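Local coordinates for protein phosphoribosylamine--glycine ligase (Thermotoga maritima, PDB 1VKZ) that catalyses the ATP-dependent joining of glycine to 5-phosphoribosylamine, giving glycinamide ribonucleotide in the second step of de novo purine biosynthesis, at residues F94-V100 with Y264-F269; A101-K107 with E285-R289. All coordinates share one frame; numbering follows the deposited sequence.

Contacts 1 and 2 show how one short helix can tie two parts of a fold together. Helix 98-105 serves both: its first turn and the lead-in before it pack on 264-269, the approach to strand 269-277, while its second turn lies over the end of the neighbouring strand 280-287. The centres of the contacts are about 11 Å apart, and they touch directly, Tyr266 OH lying 3.3 Å from Val288 CA and Pro96 CG 3.9 Å from Val288 CB. Contact 2 is the nearer to the chemistry, since it holds Glu285 and Asn287, the predicted magnesium ligands; in contact 1 the side chain of Tyr266 comes within about 7 Å of that of Asn287.

Contact 1 (F94-V100 with Y264-F269); sequences FGPVKEV and YAYRGF
Gly95 and Gly268 bring the two backbones together, their CA atoms 4.0 Å apart, where the segment leading into helix 98-105, part of the Rossmann-like N-domain sequence, passes the start of strand 269-277 of the ATP-grasp fold. Gly268 is restricted twice over: its backbone conformation would press a CB against the preceding carbonyl, and that CB would also clash with Gly95 CA. Being bare, it lies under an aromatic ring instead. Phe94 turns CG away from its own N (chi1 -175°), which lays its ring over Gly268, and Gly268 CA sits above the ring centre at 3.5 Å from the centroid, a CH-pi contact. The same ring presents its edge to the face of Phe269 in a T-shaped pair, planes at 77°. The guanidinium of Arg267 turns a face to Phe94 CD1, and its NH2 bonds to Tyr314 O on helix 303-315.

Farther along, Pro96 rests on one face of the Tyr266 ring, with CB 4.3 Å from the centroid. Val100 reaches two tyrosines with separate branches: CG1 meets Tyr266 at CD2, and CG2 packs on Tyr264 CB at 3.6 Å. Glu99 uses its aliphatic part, CB lying over the Tyr264 ring, with the two side chains crossing nearly at right angles. Direct polar links are replaced by one water, which accepts from Val97 N at 2.9 Å and donates to Ala265 O at 2.6 Å.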
loop_
_atom_site.group_PDB
_atom_site.type_symbol
_atom_site.label_atom_id
_atom_site.label_comp_id
_atom_site.label_asym_id
_atom_site.label_seq_id
_atom_site.Cartn_x
_atom_site.Cartn_y
_atom_site.Cartn_z
ATOM N N PHE A 94 -6.161 11.531 -9.753
ATOM C CA PHE A 94 -4.989 11.966 -9.050
ATOM C C PHE A 94 -4.065 10.751 -8.862
ATOM O O PHE A 94 -3.962 10.180 -7.804
ATOM C CB PHE A 94 -5.351 12.661 -7.721
ATOM C CG PHE A 94 -4.144 13.235 -6.994
ATOM C CD1 PHE A 94 -3.261 14.080 -7.662
ATOM C CD2 PHE A 94 -3.857 12.875 -5.691
ATOM C CE1 PHE A 94 -2.146 14.578 -7.016
ATOM C CE2 PHE A 94 -2.762 13.389 -5.033
ATOM C CZ PHE A 94 -1.901 14.239 -5.697
ATOM N N GLY A 95 -3.418 10.370 -9.944
ATOM C CA GLY A 95 -2.541 9.280 -9.941
ATOM C C GLY A 95 -1.896 9.232 -11.274
ATOM O O GLY A 95 -2.404 9.795 -12.197
ATOM N N PRO A 96 -0.754 8.565 -11.380
ATOM C CA PRO A 96 0.068 8.687 -12.565
ATOM C C PRO A 96 -0.495 7.946 -13.772
ATOM O O PRO A 96 -1.235 6.972 -13.599
ATOM C CB PRO A 96 1.383 8.070 -12.106
ATOM C CG PRO A 96 1.003 7.103 -11.123
ATOM C CD PRO A 96 -0.145 7.657 -10.387
ATOM N N VAL A 97 -0.128 8.392 -14.972
ATOM C CA VAL A 97 -0.452 7.652 -16.208
ATOM C C VAL A 97 0.181 6.272 -16.257
ATOM O O VAL A 97 1.113 6.007 -15.525
ATOM C CB VAL A 97 -0.034 8.433 -17.492
ATOM C CG1 VAL A 97 -0.745 9.784 -17.565
ATOM C CG2 VAL A 97 1.462 8.623 -17.595
ATOM N N LYS A 98 -0.331 5.403 -17.130
ATOM C CA LYS A 98 0.140 4.016 -17.290
ATOM C C LYS A 98 1.661 3.899 -17.383
ATOM O O LYS A 98 2.282 2.995 -16.760
ATOM C CB LYS A 98 -0.383 3.399 -18.576
ATOM C CG LYS A 98 -1.826 2.981 -18.590
ATOM C CD LYS A 98 -2.126 1.904 -19.715
ATOM C CE LYS A 98 -1.673 2.315 -21.149
ATOM N NZ LYS A 98 -2.624 3.229 -21.905
ATOM N N GLU A 99 2.252 4.777 -18.192
ATOM C CA GLU A 99 3.680 4.732 -18.445
ATOM C C GLU A 99 4.481 4.919 -17.172
ATOM O O GLU A 99 5.526 4.346 -17.021
ATOM C CB GLU A 99 4.082 5.785 -19.485
ATOM C CG GLU A 99 3.544 5.502 -20.890
ATOM C CD GLU A 99 2.188 6.172 -21.227
ATOM O OE1 GLU A 99 1.379 6.541 -20.325
ATOM O OE2 GLU A 99 1.930 6.332 -22.439
ATOM N N VAL A 100 3.986 5.740 -16.261
ATOM C CA VAL A 100 4.717 6.062 -15.039
ATOM C C VAL A 100 4.488 4.945 -14.045
ATOM O O VAL A 100 5.411 4.577 -13.308
ATOM C CB VAL A 100 4.267 7.388 -14.408
ATOM C CG1 VAL A 100 5.006 7.630 -13.143
ATOM C CG2 VAL A 100 4.500 8.531 -15.343
ATOM N N TYR A 264 7.347 12.500 -18.733
ATOM C CA TYR A 264 6.079 12.376 -18.031
ATOM C C TYR A 264 6.142 13.172 -16.758
ATOM O O TYR A 264 7.227 13.598 -16.371
ATOM C CB TYR A 264 5.841 10.893 -17.748
ATOM C CG TYR A 264 5.820 10.131 -19.050
ATOM C CD1 TYR A 264 4.714 10.190 -19.866
ATOM C CD2 TYR A 264 6.919 9.403 -19.483
ATOM C CE1 TYR A 264 4.676 9.532 -21.073
ATOM C CE2 TYR A 264 6.888 8.723 -20.696
ATOM C CZ TYR A 264 5.754 8.798 -21.489
ATOM O OH TYR A 264 5.664 8.161 -22.714
ATOM N N ALA A 265 4.992 13.387 -16.122
ATOM C CA ALA A 265 4.924 14.079 -14.837
ATOM C C ALA A 265 4.150 13.228 -13.872
ATOM O O ALA A 265 3.065 12.792 -14.168
ATOM C CB ALA A 265 4.252 15.436 -14.971
ATOM N N TYR A 266 4.720 12.998 -12.698
ATOM C CA TYR A 266 4.098 12.153 -11.689
ATOM C C TYR A 266 3.145 12.993 -10.894
ATOM O O TYR A 266 3.526 14.020 -10.355
ATOM C CB TYR A 266 5.131 11.569 -10.760
ATOM C CG TYR A 266 4.611 10.447 -9.940
ATOM C CD1 TYR A 266 3.733 10.662 -8.873
ATOM C CD2 TYR A 266 5.028 9.156 -10.175
ATOM C CE1 TYR A 266 3.272 9.590 -8.089
ATOM C CE2 TYR A 266 4.569 8.105 -9.408
ATOM C CZ TYR A 266 3.695 8.338 -8.382
ATOM O OH TYR A 266 3.268 7.273 -7.667
ATOM N N ARG A 267 1.898 12.533 -10.845
ATOM C CA ARG A 267 0.845 13.163 -10.076
ATOM C C ARG A 267 0.270 12.061 -9.242
ATOM O O ARG A 267 -0.043 11.003 -9.774
ATOM C CB ARG A 267 -0.242 13.682 -11.019
ATOM C CG ARG A 267 0.279 14.441 -12.252
ATOM C CD ARG A 267 -0.693 15.483 -12.783
ATOM N NE ARG A 267 -0.865 16.510 -11.756
ATOM C CZ ARG A 267 -1.985 16.793 -11.109
ATOM N NH1 ARG A 267 -3.136 16.183 -11.366
ATOM N NH2 ARG A 267 -1.951 17.727 -10.192
ATOM N N GLY A 268 0.116 12.295 -7.946
ATOM C CA GLY A 268 -0.534 11.316 -7.084
ATOM C C GLY A 268 0.243 10.967 -5.847
ATOM O O GLY A 268 0.812 11.818 -5.210
ATOM N N PHE A 269 0.246 9.696 -5.499
ATOM C CA PHE A 269 0.925 9.226 -4.315
ATOM C C PHE A 269 2.041 8.320 -4.783
ATOM O O PHE A 269 1.844 7.496 -5.690
ATOM C CB PHE A 269 -0.033 8.421 -3.415
ATOM C CG PHE A 269 -1.270 9.145 -3.065
ATOM C CD1 PHE A 269 -1.272 10.051 -2.054
ATOM C CD2 PHE A 269 -2.424 8.951 -3.776
ATOM C CE1 PHE A 269 -2.380 10.710 -1.740
ATOM C CE2 PHE A 269 -3.523 9.629 -3.476
ATOM C CZ PHE A 269 -3.510 10.512 -2.449
HETATM O O HOH W 1 1.510 10.727 -14.244
#

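Contact 2 (A101-K107 with E285-R289)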
loop_
_atom_site.group_PDB
_atom_site.type_symbol
_atom_site.label_atom_id
_atom_site.label_comp_id
_atom_site.label_asym_id
_atom_site.label_seq_id
_atom_site.Cartn_x
_atom_site.Cartn_y
_atom_site.Cartn_z
ATOM N N ALA A 101 3.261 4.412 -14.061
ATOM C CA ALA A 101 2.865 3.306 -13.187
ATOM C C ALA A 101 3.568 1.970 -13.503
ATOM O O ALA A 101 3.479 1.048 -12.691
ATOM C CB ALA A 101 1.341 3.129 -13.209
ATOM N N ARG A 102 4.246 1.872 -14.655
ATOM C CA ARG A 102 5.225 0.782 -14.912
ATOM C C ARG A 102 6.289 0.680 -13.825
ATOM O O ARG A 102 6.938 -0.352 -13.662
ATOM C CB ARG A 102 6.011 1.017 -16.185
ATOM C CG ARG A 102 5.275 1.057 -17.418
ATOM C CD ARG A 102 6.230 1.098 -18.593
ATOM N NE ARG A 102 6.754 -0.242 -18.892
ATOM C CZ ARG A 102 7.842 -0.504 -19.610
ATOM N NH1 ARG A 102 8.576 0.481 -20.119
ATOM N NH2 ARG A 102 8.200 -1.770 -19.807
ATOM N N LEU A 103 6.513 1.773 -13.114
ATOM C CA LEU A 103 7.395 1.757 -11.990
ATOM C C LEU A 103 6.933 0.727 -10.972
ATOM O O LEU A 103 7.793 0.095 -10.345
ATOM C CB LEU A 103 7.456 3.134 -11.348
ATOM C CG LEU A 103 8.225 4.206 -12.078
ATOM C CD1 LEU A 103 8.203 5.450 -11.219
ATOM C CD2 LEU A 103 9.656 3.818 -12.347
ATOM N N GLU A 104 5.604 0.582 -10.785
ATOM C CA GLU A 104 5.052 -0.471 -9.935
ATOM C C GLU A 104 4.757 -1.715 -10.753
ATOM O O GLU A 104 4.977 -2.817 -10.284
ATOM C CB GLU A 104 3.787 -0.053 -9.157
ATOM C CG GLU A 104 3.308 -1.159 -8.175
ATOM C CD GLU A 104 2.001 -0.886 -7.373
ATOM O OE1 GLU A 104 1.646 0.262 -6.992
ATOM O OE2 GLU A 104 1.316 -1.884 -7.070
ATOM N N GLY A 105 4.272 -1.539 -11.974
ATOM C CA GLY A 105 3.744 -2.647 -12.783
ATOM C C GLY A 105 4.749 -3.625 -13.380
ATOM O O GLY A 105 4.405 -4.768 -13.653
ATOM N N SER A 106 5.947 -3.135 -13.633
ATOM C CA SER A 106 7.049 -3.886 -14.161
ATOM C C SER A 106 8.249 -3.691 -13.248
ATOM O O SER A 106 8.927 -2.656 -13.316
ATOM C CB SER A 106 7.415 -3.386 -15.545
ATOM O OG SER A 106 8.543 -4.084 -16.057
ATOM N N LYS A 107 8.510 -4.688 -12.402
ATOM C CA LYS A 107 9.638 -4.641 -11.523
ATOM C C LYS A 107 10.959 -4.615 -12.299
ATOM O O LYS A 107 11.925 -4.067 -11.822
ATOM C CB LYS A 107 9.568 -5.793 -10.537
ATOM C CG LYS A 107 8.569 -5.563 -9.438
ATOM C CD LYS A 107 8.638 -6.642 -8.342
ATOM C CE LYS A 107 7.580 -6.414 -7.240
ATOM N NZ LYS A 107 8.002 -5.278 -6.367
ATOM N N GLU A 285 11.241 -1.470 -4.007
ATOM C CA GLU A 285 10.167 -1.402 -4.971
ATOM C C GLU A 285 9.458 -0.081 -4.861
ATOM O O GLU A 285 9.522 0.604 -3.857
ATOM C CB GLU A 285 9.155 -2.541 -4.802
ATOM C CG GLU A 285 8.283 -2.399 -3.588
ATOM C CD GLU A 285 7.413 -3.608 -3.320
ATOM O OE1 GLU A 285 7.649 -4.717 -3.888
ATOM O OE2 GLU A 285 6.479 -3.425 -2.513
ATOM N N TYR A 286 8.786 0.260 -5.941
ATOM C CA TYR A 286 7.927 1.431 -6.061
ATOM C C TYR A 286 6.474 0.937 -6.055
ATOM O O TYR A 286 6.144 -0.055 -6.691
ATOM C CB TYR A 286 8.192 2.101 -7.403
ATOM C CG TYR A 286 9.477 2.882 -7.547
ATOM C CD1 TYR A 286 9.804 3.895 -6.663
ATOM C CD2 TYR A 286 10.337 2.638 -8.604
ATOM C CE1 TYR A 286 10.987 4.602 -6.809
ATOM C CE2 TYR A 286 11.493 3.347 -8.765
ATOM C CZ TYR A 286 11.811 4.317 -7.866
ATOM O OH TYR A 286 12.944 5.041 -8.047
ATOM N N ASN A 287 5.622 1.617 -5.305
ATOM C CA ASN A 287 4.186 1.504 -5.494
ATOM C C ASN A 287 3.655 2.890 -5.794
ATOM O O ASN A 287 4.212 3.885 -5.368
ATOM C CB ASN A 287 3.521 0.873 -4.264
ATOM C CG ASN A 287 3.953 -0.584 -4.042
ATOM O OD1 ASN A 287 4.746 -1.161 -4.831
ATOM N ND2 ASN A 287 3.421 -1.199 -2.979
ATOM N N VAL A 288 2.613 2.949 -6.596
ATOM C CA VAL A 288 2.082 4.244 -7.076
ATOM C C VAL A 288 0.777 4.564 -6.406
ATOM O O VAL A 288 -0.103 5.144 -7.007
ATOM C CB VAL A 288 1.903 4.272 -8.604
ATOM C CG1 VAL A 288 3.288 4.209 -9.283
ATOM C CG2 VAL A 288 0.998 3.157 -9.061
ATOM N N ARG A 289 0.657 4.164 -5.160
ATOM C CA ARG A 289 -0.446 4.538 -4.339
ATOM C C ARG A 289 -0.025 4.272 -2.893
ATOM O O ARG A 289 1.037 3.718 -2.649
ATOM C CB ARG A 289 -1.683 3.744 -4.728
ATOM C CG ARG A 289 -1.429 2.276 -5.027
ATOM C CD ARG A 289 -0.926 1.470 -3.847
ATOM N NE ARG A 289 -0.648 0.074 -4.187
ATOM C CZ ARG A 289 -0.268 -0.859 -3.310
ATOM N NH1 ARG A 289 -0.123 -0.566 -2.018
ATOM N NH2 ARG A 289 -0.039 -2.097 -3.728
HETATM O O HOH W 2 8.630 -1.573 -8.519
HETATM O O HOH W 3 6.120 -3.223 -7.444
#
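The end of strand 280-287 in the ATP-grasp domain carries Glu285 and Asn287, predicted to bind the magnesium ion, and helix 101-105 crosses strand 285-287 with N-to-C directions 123° apart and axes 6.6 Å apart at closest approach. Glu104 is the principal link. Its CG stands opposite the backbone N (chi1 -175°) and the chain beyond runs extended, so the carboxylate reaches past Asn287 to the backbone that follows the strand. There OE1 accepts the N-H of Val288 at 2.9 Å through its anti lone pair, in a fairly straight bond (162°). The other oxygen, OE2, makes a long salt bridge to Arg289 NH2 at 3.6 Å, the carboxylate and guanidinium planes being steeply inclined to each other. A leucine in place of Glu104 would probably leave the Val288 N-H without its acceptor and Arg289 NH2 without its distant carboxylate.

Lys107 bends at its last torsion to bring NZ to Glu285 OE1 at 2.6 Å, a salt bridge in which NZ approaches OE1 from above the carboxylate plane. A water accepts from the same NZ at 3.0 Å and lies within bonding distance of Glu104 O and Tyr286 O. Apolar packing completes the interface: Leu103 CD2 meets Tyr286 CD2 at 4.0 Å, and Ala101 CB lies against Val288 CG2.

Around this crossing, Leu103 also packs on Tyr109 and Phe113 of helix 107-116, Tyr286 touches Met114 of that helix and Leu270 and Leu272 of the adjacent strand 269-277, and its OH bonds to Thr255 of helix 242-261.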